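PDB 1Q8C: hypothetical protein MG027 from Mycoplasma genitalium, which is of unknown function but has an all-helical fold resembling that of NusB proteins, a family known for its part in transcription antitermination and RNA binding. Local coordinates for residues 22-27 against 37-42; 54-59 against 110-115. One frame throughout, in Å; residues are numbered along the deposited sequence.

Interaction 1. Residues 22-27 against 37-42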
ATOM      1  N   VAL A  22      -0.830   6.047  -1.564  1.00 43.41           N
ATOM      2  CA  VAL A  22       0.350   5.816  -0.739  1.00 43.33           C
ATOM      3  C   VAL A  22       0.640   6.998   0.196  1.00 43.42           C
ATOM      4  O   VAL A  22       0.878   6.830   1.399  1.00 43.60           O
ATOM      5  CB  VAL A  22       1.575   5.556  -1.625  1.00 43.05           C
ATOM      6  CG1 VAL A  22       2.869   5.638  -0.803  1.00 43.33           C
ATOM      7  CG2 VAL A  22       1.468   4.181  -2.292  1.00 43.39           C
ATOM      8  N   GLU A  23       0.631   8.200  -0.353  1.00 43.51           N
ATOM      9  CA  GLU A  23       0.925   9.390   0.437  1.00 44.21           C
ATOM     10  C   GLU A  23      -0.130   9.558   1.525  1.00 43.84           C
ATOM     11  O   GLU A  23       0.190   9.905   2.653  1.00 43.80           O
ATOM     12  CB  GLU A  23       1.007  10.647  -0.439  1.00 44.41           C
ATOM     13  CG  GLU A  23       2.329  11.401  -0.371  1.00 47.56           C
ATOM     14  CD  GLU A  23       3.060  11.300   0.967  1.00 51.00           C
ATOM     15  OE1 GLU A  23       2.989  12.279   1.758  1.00 52.31           O
ATOM     16  OE2 GLU A  23       3.732  10.251   1.227  1.00 54.98           O
ATOM     17  N   PHE A  24      -1.379   9.271   1.174  1.00 43.71           N
ATOM     18  CA  PHE A  24      -2.487   9.341   2.127  1.00 43.59           C
ATOM     19  C   PHE A  24      -2.292   8.365   3.306  1.00 43.89           C
ATOM     20  O   PHE A  24      -2.332   8.758   4.475  1.00 43.83           O
ATOM     21  CB  PHE A  24      -3.788   9.035   1.392  1.00 43.43           C
ATOM     22  CG  PHE A  24      -4.978   8.976   2.277  1.00 43.07           C
ATOM     23  CD1 PHE A  24      -5.473  10.113   2.881  1.00 43.65           C
ATOM     24  CD2 PHE A  24      -5.625   7.764   2.493  1.00 44.06           C
ATOM     25  CE1 PHE A  24      -6.597  10.035   3.721  1.00 43.40           C
ATOM     26  CE2 PHE A  24      -6.727   7.676   3.297  1.00 43.68           C
ATOM     27  CZ  PHE A  24      -7.214   8.819   3.922  1.00 43.91           C
ATOM     28  N   ILE A  25      -2.077   7.094   2.969  1.00 44.03           N
ATOM     29  CA  ILE A  25      -1.887   6.034   3.944  1.00 44.14           C
ATOM     30  C   ILE A  25      -0.717   6.459   4.841  1.00 44.06           C
ATOM     31  O   ILE A  25      -0.841   6.466   6.059  1.00 44.40           O
ATOM     32  CB  ILE A  25      -1.583   4.683   3.243  1.00 44.21           C
ATOM     33  CG1 ILE A  25      -2.808   4.155   2.489  1.00 44.56           C
ATOM     34  CG2 ILE A  25      -1.139   3.663   4.271  1.00 44.18           C
ATOM     35  CD1 ILE A  25      -2.512   2.990   1.559  1.00 45.60           C
ATOM     36  N   PHE A  26       0.387   6.870   4.218  1.00 43.82           N
ATOM     37  CA  PHE A  26       1.588   7.325   4.920  1.00 43.84           C
ATOM     38  C   PHE A  26       1.292   8.343   6.011  1.00 43.95           C
ATOM     39  O   PHE A  26       1.849   8.249   7.107  1.00 43.34           O
ATOM     40  CB  PHE A  26       2.591   7.971   3.947  1.00 43.70           C
ATOM     41  CG  PHE A  26       3.842   8.467   4.611  1.00 43.72           C
ATOM     42  CD1 PHE A  26       4.616   7.607   5.368  1.00 43.94           C
ATOM     43  CD2 PHE A  26       4.252   9.792   4.475  1.00 44.06           C
ATOM     44  CE1 PHE A  26       5.783   8.046   5.988  1.00 44.71           C
ATOM     45  CE2 PHE A  26       5.417  10.246   5.084  1.00 44.85           C
ATOM     46  CZ  PHE A  26       6.190   9.368   5.844  1.00 44.95           C
ATOM     47  N   SER A  27       0.446   9.326   5.682  1.00 44.04           N
ATOM     48  CA  SER A  27       0.123  10.426   6.585  1.00 44.01           C
ATOM     49  C   SER A  27      -0.686   9.953   7.775  1.00 44.19           C
ATOM     50  O   SER A  27      -0.675  10.603   8.821  1.00 44.44           O
ATOM     51  CB  SER A  27      -0.643  11.537   5.852  1.00 44.21           C
ATOM     52  OG  SER A  27      -1.953  11.110   5.459  1.00 44.24           O
ATOM     53  N   GLU A  37     -14.815   4.245   8.634  1.00 42.78           N
ATOM     54  CA  GLU A  37     -15.556   5.277   7.918  1.00 43.53           C
ATOM     55  C   GLU A  37     -14.896   6.649   8.078  1.00 43.37           C
ATOM     56  O   GLU A  37     -14.939   7.464   7.178  1.00 43.48           O
ATOM     57  CB  GLU A  37     -17.024   5.295   8.335  1.00 43.79           C
ATOM     58  CG  GLU A  37     -17.765   4.085   7.759  1.00 45.57           C
ATOM     59  CD  GLU A  37     -19.280   4.220   7.853  1.00 47.74           C
ATOM     60  OE1 GLU A  37     -19.836   3.967   8.953  1.00 48.47           O
ATOM     61  OE2 GLU A  37     -19.903   4.589   6.821  1.00 49.59           O
ATOM     62  N   VAL A  38     -14.229   6.862   9.203  1.00 43.30           N
ATOM     63  CA  VAL A  38     -13.462   8.076   9.421  1.00 42.83           C
ATOM     64  C   VAL A  38     -12.327   8.221   8.387  1.00 42.76           C
ATOM     65  O   VAL A  38     -12.165   9.292   7.832  1.00 42.11           O
ATOM     66  CB  VAL A  38     -12.952   8.150  10.883  1.00 42.98           C
ATOM     67  CG1 VAL A  38     -11.918   9.254  11.066  1.00 42.67           C
ATOM     68  CG2 VAL A  38     -14.154   8.361  11.826  1.00 42.54           C
ATOM     69  N   ILE A  39     -11.582   7.150   8.106  1.00 42.93           N
ATOM     70  CA  ILE A  39     -10.496   7.193   7.132  1.00 43.24           C
ATOM     71  C   ILE A  39     -11.040   7.477   5.731  1.00 43.65           C
ATOM     72  O   ILE A  39     -10.481   8.296   4.984  1.00 43.74           O
ATOM     73  CB  ILE A  39      -9.730   5.868   7.099  1.00 43.40           C
ATOM     74  CG1 ILE A  39      -8.976   5.616   8.411  1.00 43.14           C
ATOM     75  CG2 ILE A  39      -8.703   5.913   5.981  1.00 43.92           C
ATOM     76  CD1 ILE A  39      -8.663   4.112   8.656  1.00 42.02           C
ATOM     77  N   GLN A  40     -12.116   6.764   5.383  1.00 43.69           N
ATOM     78  CA  GLN A  40     -12.850   6.982   4.141  1.00 43.80           C
ATOM     79  C   GLN A  40     -13.306   8.447   4.021  1.00 44.11           C
ATOM     80  O   GLN A  40     -13.138   9.023   2.969  1.00 45.08           O
ATOM     81  CB  GLN A  40     -14.038   6.009   4.025  1.00 43.77           C
ATOM     82  CG  GLN A  40     -13.629   4.507   3.989  1.00 43.36           C
ATOM     83  CD  GLN A  40     -14.809   3.538   4.094  1.00 43.85           C
ATOM     84  OE1 GLN A  40     -15.850   3.762   3.480  1.00 45.26           O
ATOM     85  NE2 GLN A  40     -14.642   2.462   4.867  1.00 41.95           N
ATOM     86  N   ALA A  41     -13.870   9.057   5.072  1.00 44.52           N
ATOM     87  CA  ALA A  41     -14.230  10.493   5.034  1.00 44.12           C
ATOM     88  C   ALA A  41     -13.011  11.439   5.026  1.00 44.06           C
ATOM     89  O   ALA A  41     -13.074  12.507   4.402  1.00 43.84           O
ATOM     90  CB  ALA A  41     -15.161  10.861   6.157  1.00 44.44           C
ATOM     91  N   ASP A  42     -11.913  11.055   5.694  1.00 43.68           N
ATOM     92  CA  ASP A  42     -10.646  11.818   5.667  1.00 43.71           C
ATOM     93  C   ASP A  42     -10.095  11.865   4.221  1.00 43.46           C
ATOM     94  O   ASP A  42      -9.548  12.876   3.793  1.00 43.35           O
ATOM     95  CB  ASP A  42      -9.562  11.156   6.560  1.00 43.44           C
ATOM     96  CG  ASP A  42      -9.795  11.352   8.072  1.00 43.89           C
ATOM     97  OD1 ASP A  42     -10.848  11.867   8.495  1.00 43.78           O
ATOM     98  OD2 ASP A  42      -8.938  11.010   8.906  1.00 44.46           O
TER

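Interaction 2. Residues 54-59 against 110-115. With NA (sodium ion), chain K.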
ATOM      1  N   ASN A  54     -10.745   9.646  -7.701  1.00 43.57           N
ATOM      2  CA  ASN A  54     -11.845   8.944  -8.358  1.00 43.70           C
ATOM      3  C   ASN A  54     -12.304   7.729  -7.562  1.00 43.77           C
ATOM      4  O   ASN A  54     -11.728   7.407  -6.504  1.00 43.51           O
ATOM      5  CB  ASN A  54     -11.500   8.582  -9.830  1.00 44.16           C
ATOM      6  CG  ASN A  54     -10.411   7.515  -9.962  1.00 44.56           C
ATOM      7  OD1 ASN A  54      -9.903   6.989  -8.975  1.00 44.08           O
ATOM      8  ND2 ASN A  54     -10.054   7.196 -11.207  1.00 44.52           N
ATOM      9  N   GLU A  55     -13.356   7.076  -8.040  1.00 43.45           N
ATOM     10  CA  GLU A  55     -13.905   5.919  -7.342  1.00 43.72           C
ATOM     11  C   GLU A  55     -12.896   4.751  -7.292  1.00 43.50           C
ATOM     12  O   GLU A  55     -12.874   4.026  -6.319  1.00 43.48           O
ATOM     13  CB  GLU A  55     -15.249   5.504  -7.947  1.00 43.94           C
ATOM     14  CG  GLU A  55     -16.403   6.514  -7.714  1.00 44.27           C
ATOM     15  CD  GLU A  55     -16.715   6.752  -6.236  1.00 46.21           C
ATOM     16  OE1 GLU A  55     -17.327   7.791  -5.909  1.00 47.05           O
ATOM     17  OE2 GLU A  55     -16.342   5.903  -5.388  1.00 47.72           O
ATOM     18  N   TRP A  56     -12.043   4.600  -8.301  1.00 43.34           N
ATOM     19  CA  TRP A  56     -11.030   3.536  -8.292  1.00 43.52           C
ATOM     20  C   TRP A  56     -10.131   3.647  -7.026  1.00 43.61           C
ATOM     21  O   TRP A  56      -9.920   2.682  -6.323  1.00 43.41           O
ATOM     22  CB  TRP A  56     -10.194   3.576  -9.591  1.00 43.87           C
ATOM     23  CG  TRP A  56      -9.250   2.414  -9.764  1.00 43.45           C
ATOM     24  CD1 TRP A  56      -9.567   1.161 -10.197  1.00 42.20           C
ATOM     25  CD2 TRP A  56      -7.830   2.390  -9.488  1.00 43.42           C
ATOM     26  NE1 TRP A  56      -8.445   0.366 -10.205  1.00 42.06           N
ATOM     27  CE2 TRP A  56      -7.369   1.091  -9.777  1.00 42.22           C
ATOM     28  CE3 TRP A  56      -6.904   3.337  -9.021  1.00 43.20           C
ATOM     29  CZ2 TRP A  56      -6.039   0.715  -9.622  1.00 41.98           C
ATOM     30  CZ3 TRP A  56      -5.577   2.954  -8.870  1.00 42.26           C
ATOM     31  CH2 TRP A  56      -5.165   1.663  -9.172  1.00 42.77           C
ATOM     32  N   GLN A  57      -9.641   4.844  -6.737  1.00 43.49           N
ATOM     33  CA  GLN A  57      -8.782   5.122  -5.581  1.00 43.50           C
ATOM     34  C   GLN A  57      -9.542   4.979  -4.234  1.00 43.70           C
ATOM     35  O   GLN A  57      -8.996   4.499  -3.248  1.00 44.03           O
ATOM     36  CB  GLN A  57      -8.239   6.553  -5.690  1.00 43.39           C
ATOM     37  CG  GLN A  57      -7.200   6.780  -6.770  1.00 42.77           C
ATOM     38  CD  GLN A  57      -6.862   8.236  -6.947  1.00 43.15           C
ATOM     39  OE1 GLN A  57      -5.741   8.646  -6.706  1.00 44.56           O
ATOM     40  NE2 GLN A  57      -7.829   9.019  -7.357  1.00 43.05           N
ATOM     41  N   LYS A  58     -10.786   5.441  -4.218  1.00 43.64           N
ATOM     42  CA  LYS A  58     -11.661   5.371  -3.049  1.00 44.03           C
ATOM     43  C   LYS A  58     -11.978   3.935  -2.672  1.00 43.93           C
ATOM     44  O   LYS A  58     -12.235   3.642  -1.497  1.00 44.32           O
ATOM     45  CB  LYS A  58     -12.985   6.122  -3.337  1.00 44.15           C
ATOM     46  CG  LYS A  58     -12.862   7.663  -3.252  1.00 44.85           C
ATOM     47  CD  LYS A  58     -14.043   8.388  -3.955  1.00 44.77           C
ATOM     48  CE  LYS A  58     -13.817   9.896  -4.029  1.00 44.82           C
ATOM     49  NZ  LYS A  58     -15.004  10.689  -4.540  1.00 44.71           N
ATOM     50  N   LEU A  59     -11.959   3.037  -3.651  1.00 43.68           N
ATOM     51  CA  LEU A  59     -12.225   1.623  -3.350  1.00 43.94           C
ATOM     52  C   LEU A  59     -10.986   0.994  -2.694  1.00 43.93           C
ATOM     53  O   LEU A  59     -11.124   0.136  -1.835  1.00 43.87           O
ATOM     54  CB  LEU A  59     -12.622   0.845  -4.602  1.00 43.92           C
ATOM     55  CG  LEU A  59     -13.897  -0.014  -4.774  1.00 45.08           C
ATOM     56  CD1 LEU A  59     -13.511  -1.443  -5.195  1.00 44.80           C
ATOM     57  CD2 LEU A  59     -14.896  -0.009  -3.579  1.00 44.75           C
ATOM     58  N   LEU A 110      -1.565  -4.390  -0.979  1.00 43.38           N
ATOM     59  CA  LEU A 110      -2.505  -5.288  -0.315  1.00 43.28           C
ATOM     60  C   LEU A 110      -3.929  -4.783  -0.471  1.00 43.28           C
ATOM     61  O   LEU A 110      -4.847  -5.553  -0.728  1.00 43.15           O
ATOM     62  CB  LEU A 110      -2.201  -5.369   1.183  1.00 43.42           C
ATOM     63  CG  LEU A 110      -0.857  -5.976   1.593  1.00 42.92           C
ATOM     64  CD1 LEU A 110      -0.620  -5.919   3.089  1.00 43.07           C
ATOM     65  CD2 LEU A 110      -0.833  -7.398   1.150  1.00 43.67           C
ATOM     66  N   SER A 111      -4.103  -3.479  -0.293  1.00 43.42           N
ATOM     67  CA  SER A 111      -5.421  -2.859  -0.358  1.00 43.38           C
ATOM     68  C   SER A 111      -5.955  -2.950  -1.763  1.00 43.69           C
ATOM     69  O   SER A 111      -7.141  -3.173  -1.948  1.00 43.44           O
ATOM     70  CB  SER A 111      -5.358  -1.389   0.072  1.00 43.77           C
ATOM     71  OG  SER A 111      -4.835  -1.266   1.382  1.00 43.48           O
ATOM     72  N   GLU A 112      -5.059  -2.824  -2.746  1.00 44.09           N
ATOM     73  CA  GLU A 112      -5.453  -2.790  -4.138  1.00 44.16           C
ATOM     74  C   GLU A 112      -5.768  -4.177  -4.649  1.00 44.39           C
ATOM     75  O   GLU A 112      -6.687  -4.363  -5.438  1.00 44.15           O
ATOM     76  CB  GLU A 112      -4.375  -2.141  -5.026  1.00 44.48           C
ATOM     77  CG  GLU A 112      -4.753  -2.232  -6.501  1.00 44.23           C
ATOM     78  CD  GLU A 112      -3.806  -1.554  -7.479  1.00 45.11           C
ATOM     79  OE1 GLU A 112      -4.033  -1.755  -8.693  1.00 43.09           O
ATOM     80  OE2 GLU A 112      -2.871  -0.829  -7.061  1.00 46.17           O
ATOM     81  N   GLN A 113      -4.992  -5.162  -4.234  1.00 44.54           N
ATOM     82  CA  GLN A 113      -5.291  -6.507  -4.670  1.00 44.36           C
ATOM     83  C   GLN A 113      -6.636  -6.924  -4.115  1.00 44.54           C
ATOM     84  O   GLN A 113      -7.380  -7.654  -4.761  1.00 44.82           O
ATOM     85  CB  GLN A 113      -4.220  -7.490  -4.240  1.00 44.28           C
ATOM     86  CG  GLN A 113      -4.493  -8.855  -4.831  1.00 44.22           C
ATOM     87  CD  GLN A 113      -3.294  -9.774  -4.796  1.00 43.60           C
ATOM     88  OE1 GLN A 113      -2.772 -10.141  -5.835  1.00 44.06           O
ATOM     89  NE2 GLN A 113      -2.884 -10.168  -3.611  1.00 42.26           N
ATOM     90  N   LYS A 114      -6.931  -6.466  -2.904  1.00 44.70           N
ATOM     91  CA  LYS A 114      -8.206  -6.747  -2.252  1.00 44.69           C
ATOM     92  C   LYS A 114      -9.374  -6.061  -2.975  1.00 44.33           C
ATOM     93  O   LYS A 114     -10.396  -6.669  -3.225  1.00 44.46           O
ATOM     94  CB  LYS A 114      -8.152  -6.271  -0.785  1.00 44.80           C
ATOM     95  CG  LYS A 114      -9.451  -6.457   0.006  1.00 45.25           C
ATOM     96  CD  LYS A 114      -9.698  -7.916   0.309  1.00 45.60           C
ATOM     97  CE  LYS A 114     -10.145  -8.130   1.740  1.00 47.11           C
ATOM     98  NZ  LYS A 114      -8.997  -8.361   2.691  1.00 48.85           N
ATOM     99  N   ALA A 115      -9.222  -4.788  -3.316  1.00 44.24           N
ATOM    100  CA  ALA A 115     -10.329  -4.025  -3.911  1.00 43.83           C
ATOM    101  C   ALA A 115     -10.552  -4.347  -5.397  1.00 43.53           C
ATOM    102  O   ALA A 115     -11.679  -4.492  -5.873  1.00 42.93           O
ATOM    103  CB  ALA A 115     -10.058  -2.553  -3.741  1.00 43.90           C
TER
HETATM  104 NA    NA K 161     -13.057   5.386   0.477  1.00 55.13          NA
HETATM  105  O   HOH W   1     -13.287   7.851   0.354  1.00 49.93           O

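Interaction 1. Residues 22-27 against 37-42
The phenyl ring of Phe24 is the side chain that segment 22-27 sends across to 37-42, and it lands against the turn between Ile39 and Asp42. A chi1 of 176° puts CG anti to the backbone N and carries the ring toward helix 36-45, CZ leading. CZ lies 3.5 Å from Ile39 O, which sits at the ring edge, near the ring plane, where the aromatic C-H groups probably carry a slight positive charge. Beside it, CE2 packs on Ile39 CG2 at 3.8 Å. That methyl is the branch of Ile39 that reaches the ring; CG1 starts off beside the backbone N and carries CD1 away. Asp42 completes the packed part, its backbone carbon C 4.0 Å from Phe24 CE1 and its CB 4.2 Å from Phe24 CZ. Phe43, Tyr46 and, from helix 55-81, Val61 also pack on Phe24, making this the dense, buried part of the contact.

Beyond the ring the two segments stand well apart: even the closest CA atoms, those of Phe24 and Asp42, are 9.2 Å from each other. The looser side begins at the carboxylate end of Asp42, a partly exposed residue whose OD2 forms a salt bridge to Lys34. Val38 and Ala41 of the same helix are exposed. Within helix 14-28, Ser27 OG donates to Phe24 O at 2.6 Å, a bond inside the turn. Cohesion between the two segments therefore comes from one aromatic side chain, through dispersion and probably a weak edge-on attraction to a carbonyl oxygen.

Interaction 2. Residues 54-59 against 110-115
A helix-helix contact near the start of helix 55-81 joins it to the end of helix 100-116, within an all-helical fold without strands. The backbones come closest at Leu59 and Ala115, whose CA atoms are 6.0 Å apart. Such an approach is possible because Ala115 turns only a methyl toward its neighbour: CB rests 3.5 Å from Leu59 O, and Leu59 CD1 reaches back to within 3.6 Å of Ala115 O. Leu59 is exposed, so this side of the contact borders solvent.

Trp56 meets Glu112. The carboxylate oxygen OE1 of Glu112 lies at the indole edge, near its plane, 3.3 Å from Trp56 CZ2, and the carboxylate stands almost upright to the ring, their planes 82° apart. Glu112 gets there as a fully extended chain, each torsion near 180°. This would place the oxygen at a rim where aromatic C-H groups probably carry slight positive charge, a weak attraction at best. Both oxygens have stronger partners elsewhere: OE1 accepts from Thr118 OG1, while OE2 pairs with Arg18 of helix 14-28, so each oxygen of buried Glu112 has a polar partner, which limits the carboxylate's rotation. Trp56 is held too, stacked on His116 and in a cation-pi contact with Arg14.

The first turn of helix 55-81 is secured by Asn54, the N-cap, whose OD1 accepts from Gln57 N at 3.1 Å, with the N-H pointing nearly straight at it (163°). One residue on from Gln57, Lys58 O binds a sodium ion at 2.8 Å, and water 1 is a second ligand. A small residue where two helices come closest is a common feature of helix packing, here in a fold that resembles NusB proteins.

From the N terminus, helix 14-28 leads through a short connection into helix 36-45, and interaction 1 closes that small loop, with nine residues between its segments. The chain then passes to helix 55-81, where interaction 2 opens; it closes only after 50 intervening residues, on helix 100-116. The two contacts follow one another in series, neither crossing nor enclosing each other. The centres of interactions 1 and 2 are about 12 Å apart, and the two do not touch. Helix 55-81 bridges them in space, since Gln57 packs on Ala20 of helix 14-28 and, with Lys58, on Phe43 of helix 36-45. Together they join four of the five helices.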